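Local coordinates for protein ZYG-9 (Caenorhabditis elegans, PDB 2OF3) that plays a major part in organising microtubules and spindle poles during mitosis and meiosis in the one-cell embryo, at residues Leu3-Asn8 with Arg79-Asn84. Residues are numbered along the deposited sequence; the frame is centred on the assembly and turned at random.
Sequences LLLSDN and RSLLSN
L5 lies against the amide of N84, its CG 3.5 Å from N84 ND2, while its CD2 rests by the backbone carbonyl of S80 and meets L81 CD2 loosely, at 4.4 Å. With its CG anti to the backbone N (chi1 -175°), L5 sends both methyls into the closely packed side of the contact, where L73 and L88 of the flanking helices also touch it. At this inner side the N84 amide ties loop to helix: ND2 donates to S6 OG over 3.1 Å, nearly in the amide plane, and to S80 O, in the carbonyl plane on a lone pair. Were N84 an alanine, S80 O and S6 OG would probably both lose this side-chain donor, and a gap would open beside L5. S6 OG is also bonded to Q46. The S80 hydroxyl, also hydrogen-bonded to S77 OG, donates to L5 O at 2.8 Å from above the carbonyl plane. S80 CA makes a CA-H...O contact of 3.2 Å with S6 O. In this all-helical TOG domain, the loop before helix 10-19 thereby packs against the short helix 78-83, close to its junction with helix 85-95. The outer side is looser and wetter. D7 and R79 run side by side, D7 OD2 3.8 Å from R79 CD, but their charged groups do not meet, with 5.1 Å between D7 OD2 and R79 NE. One water bridges N8 O and S83 O; another lies within hydrogen-bonding distance of N8 OD1 and N84 OD1, though not all its bonds can hold together. N8 ND2 bonds Q46, and N8 OD1 also accepts from D10 N.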
loop_
_atom_site.group_PDB
_atom_site.type_symbol
_atom_site.label_atom_id
_atom_site.label_comp_id
_atom_site.label_asym_id
_atom_site.label_seq_id
_atom_site.Cartn_x
_atom_site.Cartn_y
_atom_site.Cartn_z
ATOM N N LEU A 3 25.528 15.784 -3.832
ATOM C CA LEU A 3 24.188 15.236 -4.020
ATOM C C LEU A 3 23.225 15.940 -3.068
ATOM O O LEU A 3 23.531 16.159 -1.879
ATOM C CB LEU A 3 24.207 13.725 -3.729
ATOM C CG LEU A 3 25.183 12.810 -4.481
ATOM C CD1 LEU A 3 25.129 11.383 -3.968
ATOM C CD2 LEU A 3 24.948 12.840 -5.999
ATOM N N LEU A 4 22.065 16.302 -3.588
ATOM C CA LEU A 4 20.980 16.774 -2.772
ATOM C C LEU A 4 20.541 15.752 -1.672
ATOM O O LEU A 4 20.073 16.129 -0.584
ATOM C CB LEU A 4 19.843 17.078 -3.702
ATOM C CG LEU A 4 18.641 17.769 -3.097
ATOM C CD1 LEU A 4 19.049 19.178 -2.616
ATOM C CD2 LEU A 4 17.584 17.815 -4.169
ATOM N N LEU A 5 20.719 14.461 -1.970
ATOM C CA LEU A 5 20.247 13.363 -1.136
ATOM C C LEU A 5 21.292 12.306 -1.218
ATOM O O LEU A 5 21.796 12.051 -2.296
ATOM C CB LEU A 5 18.894 12.854 -1.640
ATOM C CG LEU A 5 18.233 11.770 -0.784
ATOM C CD1 LEU A 5 17.891 12.328 0.655
ATOM C CD2 LEU A 5 16.982 11.291 -1.556
ATOM N N SER A 6 21.689 11.737 -0.080
ATOM C CA SER A 6 22.771 10.771 -0.004
ATOM C C SER A 6 22.607 9.490 -0.852
ATOM O O SER A 6 21.504 9.084 -1.220
ATOM C CB SER A 6 22.970 10.339 1.460
ATOM O OG SER A 6 21.851 9.546 1.870
ATOM N N ASP A 7 23.725 8.829 -1.110
ATOM C CA ASP A 7 23.725 7.528 -1.726
ATOM C C ASP A 7 24.700 6.773 -0.826
ATOM O O ASP A 7 25.918 6.866 -1.007
ATOM C CB ASP A 7 24.231 7.682 -3.171
ATOM C CG ASP A 7 24.716 6.368 -3.798
ATOM O OD1 ASP A 7 24.376 5.268 -3.278
ATOM O OD2 ASP A 7 25.447 6.439 -4.830
ATOM N N ASN A 8 24.193 6.075 0.177
ATOM C CA ASN A 8 25.016 5.287 1.088
ATOM C C ASN A 8 24.198 4.060 1.497
ATOM O O ASN A 8 23.088 3.823 0.996
ATOM C CB ASN A 8 25.456 6.157 2.323
ATOM C CG ASN A 8 24.262 6.731 3.101
ATOM O OD1 ASN A 8 23.199 6.115 3.142
ATOM N ND2 ASN A 8 24.418 7.924 3.689
ATOM N N ARG A 79 20.140 6.276 -7.353
ATOM C CA ARG A 79 20.649 5.575 -6.144
ATOM C C ARG A 79 20.385 6.346 -4.866
ATOM O O ARG A 79 20.309 5.718 -3.795
ATOM C CB ARG A 79 22.137 5.281 -6.227
ATOM C CG ARG A 79 22.478 4.167 -7.222
ATOM C CD ARG A 79 23.995 4.115 -7.453
ATOM N NE ARG A 79 24.218 3.563 -8.799
ATOM C CZ ARG A 79 24.202 2.261 -9.121
ATOM N NH1 ARG A 79 24.019 1.336 -8.174
ATOM N NH2 ARG A 79 24.374 1.889 -10.397
ATOM N N SER A 80 20.224 7.671 -4.975
ATOM C CA SER A 80 19.792 8.511 -3.836
ATOM C C SER A 80 18.403 8.195 -3.373
ATOM O O SER A 80 18.174 8.079 -2.170
ATOM C CB SER A 80 19.906 9.988 -4.193
ATOM O OG SER A 80 21.315 10.244 -4.395
ATOM N N LEU A 81 17.467 8.065 -4.309
ATOM C CA LEU A 81 16.107 7.653 -4.002
ATOM C C LEU A 81 16.064 6.246 -3.414
ATOM O O LEU A 81 15.325 6.049 -2.452
ATOM C CB LEU A 81 15.188 7.741 -5.246
ATOM C CG LEU A 81 15.087 9.132 -5.910
ATOM C CD1 LEU A 81 14.166 8.997 -7.121
ATOM C CD2 LEU A 81 14.482 10.186 -4.969
ATOM N N LEU A 82 16.814 5.280 -3.989
ATOM C CA LEU A 82 16.900 3.925 -3.443
ATOM C C LEU A 82 17.493 3.862 -2.020
ATOM O O LEU A 82 16.924 3.174 -1.135
ATOM C CB LEU A 82 17.772 3.021 -4.333
ATOM C CG LEU A 82 16.994 2.448 -5.483
ATOM C CD1 LEU A 82 18.044 1.887 -6.414
ATOM C CD2 LEU A 82 15.944 1.328 -5.021
ATOM N N SER A 83 18.623 4.561 -1.812
ATOM C CA SER A 83 19.330 4.554 -0.523
ATOM C C SER A 83 18.420 5.053 0.592
ATOM O O SER A 83 18.554 4.627 1.734
ATOM C CB SER A 83 20.530 5.498 -0.559
ATOM O OG SER A 83 21.559 4.972 -1.376
ATOM N N ASN A 84 17.507 5.950 0.244
ATOM C CA ASN A 84 16.640 6.648 1.200
ATOM C C ASN A 84 15.168 6.333 1.034
ATOM O O ASN A 84 14.328 7.047 1.561
ATOM C CB ASN A 84 16.919 8.179 1.134
ATOM C CG ASN A 84 18.290 8.484 1.573
ATOM O OD1 ASN A 84 18.617 8.384 2.775
ATOM N ND2 ASN A 84 19.163 8.756 0.621
HETATM O O HOH W 1 20.742 3.219 2.270
HETATM O O HOH W 2 20.431 6.566 3.747
#